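Local coordinates for protein amidohydrolase (Thermotoga maritima, PDB 3OOQ) that probably acts as a hydrolase of the amidohydrolase family, possibly with allantoinase activity, at residues Pro102-Ala107 with Ile132-Ile137. Numbering follows the deposited sequence.
Sequences PAIERA and IKFRSI
Ile104 and Ala107 pack obliquely against the ring of Phe134, joining a short helix of this amidohydrolase, a member of the TIM-barrel clan, to the turn just after strand 125-133. Phe134 sits at the centre of this turn, an inverse gamma turn. Its CG lies anti to its own carbonyl carbon (chi1 -57°), and the ring reaches the helix.

The tight part is small, buried and wholly apolar. Ile104 and Ala107 are one helical turn apart and meet different parts of the ring. CG2 of Ile104 lies 3.7 Å from CD1 of Phe134 and makes an off-centre CH-pi contact, 4.1 Å from the ring centroid. The CG1 branch comes less close, 4.1 Å from CE1 of Phe134. Val112 and Val115 of strand 112-117 and Ile380 add further packing to the aromatic side chain.

Away from this core the residues are more exposed and mostly polar. Glu105 is exposed on the helix, and Arg106 forms a salt bridge with Glu71. Beyond the strand, Arg135 pairs with Asp381. No hydrogen bond joins the two segments. At the second touching point, the methyl CB of Ala107 rests 3.8 Å from CE2 of Phe134.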
ATOM      1  N   PRO F 102      13.397   3.578 -35.317  1.00 23.04           N
ATOM      2  CA  PRO F 102      13.879   2.654 -36.370  1.00 22.78           C
ATOM      3  C   PRO F 102      12.779   1.907 -37.113  1.00 21.84           C
ATOM      4  O   PRO F 102      13.036   1.345 -38.191  1.00 21.90           O
ATOM      5  CB  PRO F 102      14.779   1.662 -35.610  1.00 23.73           C
ATOM      6  CG  PRO F 102      14.471   1.859 -34.147  1.00 22.60           C
ATOM      7  CD  PRO F 102      13.938   3.249 -33.982  1.00 23.02           C
ATOM      8  N   ALA F 103      11.565   1.895 -36.550  1.00 20.76           N
ATOM      9  CA  ALA F 103      10.416   1.318 -37.240  1.00 20.90           C
ATOM     10  C   ALA F 103      10.117   2.055 -38.560  1.00 21.19           C
ATOM     11  O   ALA F 103       9.484   1.498 -39.451  1.00 21.11           O
ATOM     12  CB  ALA F 103       9.185   1.332 -36.334  1.00 20.43           C
ATOM     13  N   ILE F 104      10.558   3.309 -38.659  1.00 21.58           N
ATOM     14  CA  ILE F 104      10.216   4.175 -39.789  1.00 22.03           C
ATOM     15  C   ILE F 104      10.948   3.800 -41.079  1.00 23.81           C
ATOM     16  O   ILE F 104      10.327   3.741 -42.147  1.00 23.63           O
ATOM     17  CB  ILE F 104      10.371   5.679 -39.430  1.00 22.21           C
ATOM     18  CG1 ILE F 104       9.232   6.081 -38.474  1.00 17.50           C
ATOM     19  CG2 ILE F 104      10.355   6.580 -40.715  1.00 18.30           C
ATOM     20  CD1 ILE F 104       9.412   7.412 -37.749  1.00 22.55           C
ATOM     21  N   GLU F 105      12.251   3.526 -40.987  1.00 24.97           N
ATOM     22  CA  GLU F 105      12.997   3.046 -42.146  1.00 27.05           C
ATOM     23  C   GLU F 105      12.449   1.670 -42.553  1.00 26.48           C
ATOM     24  O   GLU F 105      12.459   1.295 -43.724  1.00 25.91           O
ATOM     25  CB  GLU F 105      14.507   2.985 -41.840  1.00 28.62           C
ATOM     26  CG  GLU F 105      15.396   2.890 -43.060  1.00 57.18           C
ATOM     27  CD  GLU F 105      15.663   4.239 -43.737  1.00 31.59           C
ATOM     28  OE1 GLU F 105      15.029   5.265 -43.377  1.00 57.10           O
ATOM     29  OE2 GLU F 105      16.524   4.264 -44.653  1.00 58.03           O
ATOM     30  N   ARG F 106      11.968   0.921 -41.566  1.00 26.22           N
ATOM     31  CA  ARG F 106      11.389  -0.391 -41.817  1.00 26.19           C
ATOM     32  C   ARG F 106      10.033  -0.269 -42.512  1.00 25.43           C
ATOM     33  O   ARG F 106       9.711  -1.088 -43.370  1.00 26.33           O
ATOM     34  CB  ARG F 106      11.270  -1.190 -40.510  1.00 26.92           C
ATOM     35  CG  ARG F 106      12.620  -1.627 -39.934  1.00 27.12           C
ATOM     36  CD  ARG F 106      12.459  -2.288 -38.567  1.00 27.27           C
ATOM     37  NE  ARG F 106      13.744  -2.766 -38.051  1.00 27.89           N
ATOM     38  CZ  ARG F 106      14.265  -2.472 -36.855  1.00 28.11           C
ATOM     39  NH1 ARG F 106      13.618  -1.716 -35.971  1.00 27.36           N
ATOM     40  NH2 ARG F 106      15.444  -2.976 -36.530  1.00 28.32           N
ATOM     41  N   ALA F 107       9.260   0.763 -42.171  1.00 23.94           N
ATOM     42  CA  ALA F 107       7.959   1.010 -42.836  1.00 23.05           C
ATOM     43  C   ALA F 107       8.124   1.417 -44.319  1.00 23.22           C
ATOM     44  O   ALA F 107       7.370   0.968 -45.186  1.00 22.79           O
ATOM     45  CB  ALA F 107       7.166   2.052 -42.086  1.00 21.42           C
ATOM     46  N   ILE F 132       1.114  12.512 -41.204  1.00 21.48           N
ATOM     47  CA  ILE F 132       2.481  12.874 -41.513  1.00 22.59           C
ATOM     48  C   ILE F 132       3.017  11.986 -42.624  1.00 22.74           C
ATOM     49  O   ILE F 132       2.455  10.926 -42.923  1.00 21.87           O
ATOM     50  CB  ILE F 132       3.409  12.806 -40.249  1.00 23.77           C
ATOM     51  CG1 ILE F 132       3.460  11.388 -39.661  1.00 19.13           C
ATOM     52  CG2 ILE F 132       2.946  13.792 -39.169  1.00 19.24           C
ATOM     53  CD1 ILE F 132       4.702  10.631 -39.982  1.00 25.09           C
ATOM     54  N   LYS F 133       4.109  12.434 -43.229  1.00 23.68           N
ATOM     55  CA  LYS F 133       4.845  11.628 -44.199  1.00 24.24           C
ATOM     56  C   LYS F 133       6.234  11.402 -43.647  1.00 24.01           C
ATOM     57  O   LYS F 133       6.734  12.244 -42.914  1.00 24.15           O
ATOM     58  CB  LYS F 133       4.989  12.377 -45.513  1.00 24.58           C
ATOM     59  CG  LYS F 133       3.712  12.634 -46.244  1.00 25.91           C
ATOM     60  CD  LYS F 133       4.057  13.049 -47.667  1.00 24.96           C
ATOM     61  CE  LYS F 133       2.855  13.603 -48.364  1.00 25.88           C
ATOM     62  NZ  LYS F 133       3.183  13.809 -49.790  1.00 25.40           N
ATOM     63  N   PHE F 134       6.858  10.283 -44.019  1.00 23.84           N
ATOM     64  CA  PHE F 134       8.194   9.937 -43.525  1.00 23.48           C
ATOM     65  C   PHE F 134       9.276  10.637 -44.352  1.00 24.86           C
ATOM     66  O   PHE F 134      10.148   9.977 -44.908  1.00 24.89           O
ATOM     67  CB  PHE F 134       8.414   8.413 -43.575  1.00 22.30           C
ATOM     68  CG  PHE F 134       7.402   7.605 -42.800  1.00 23.50           C
ATOM     69  CD1 PHE F 134       7.000   7.987 -41.514  1.00 20.47           C
ATOM     70  CD2 PHE F 134       6.899   6.417 -43.332  1.00 21.00           C
ATOM     71  CE1 PHE F 134       6.064   7.230 -40.793  1.00 22.55           C
ATOM     72  CE2 PHE F 134       5.965   5.653 -42.616  1.00 23.43           C
ATOM     73  CZ  PHE F 134       5.551   6.069 -41.332  1.00 19.99           C
ATOM     74  N   ARG F 135       9.213  11.970 -44.425  1.00 26.50           N
ATOM     75  CA  ARG F 135      10.080  12.740 -45.311  1.00 28.97           C
ATOM     76  C   ARG F 135      11.337  13.353 -44.678  1.00 29.83           C
ATOM     77  O   ARG F 135      12.251  13.737 -45.403  1.00 30.68           O
ATOM     78  CB  ARG F 135       9.292  13.823 -46.092  1.00 30.80           C
ATOM     79  CG  ARG F 135       8.262  14.594 -45.276  1.00 45.77           C
ATOM     80  CD  ARG F 135       7.829  15.905 -45.954  1.00 34.07           C
ATOM     81  NE  ARG F 135       6.620  15.840 -46.780  1.00 45.72           N
ATOM     82  CZ  ARG F 135       5.500  16.549 -46.575  1.00 35.43           C
ATOM     83  NH1 ARG F 135       5.388  17.388 -45.554  1.00 45.38           N
ATOM     84  NH2 ARG F 135       4.476  16.420 -47.411  1.00 45.55           N
ATOM     85  N   SER F 136      11.394  13.448 -43.350  1.00 28.96           N
ATOM     86  CA  SER F 136      12.438  14.238 -42.697  1.00 29.12           C
ATOM     87  C   SER F 136      12.524  13.897 -41.198  1.00 28.03           C
ATOM     88  O   SER F 136      11.574  13.377 -40.620  1.00 25.36           O
ATOM     89  CB  SER F 136      12.119  15.738 -42.894  1.00 29.50           C
ATOM     90  OG  SER F 136      12.890  16.574 -42.067  1.00 35.50           O
ATOM     91  N   ILE F 137      13.659  14.196 -40.576  1.00 29.10           N
ATOM     92  CA  ILE F 137      13.764  14.059 -39.128  1.00 30.71           C
ATOM     93  C   ILE F 137      13.179  15.277 -38.439  1.00 30.61           C
ATOM     94  O   ILE F 137      13.029  15.301 -37.227  1.00 30.30           O
ATOM     95  CB  ILE F 137      15.212  13.822 -38.671  1.00 32.54           C
ATOM     96  CG1 ILE F 137      16.103  14.989 -39.103  1.00 36.75           C
ATOM     97  CG2 ILE F 137      15.705  12.476 -39.212  1.00 38.32           C
ATOM     98  CD1 ILE F 137      17.533  14.792 -38.750  1.00 34.88           C
TER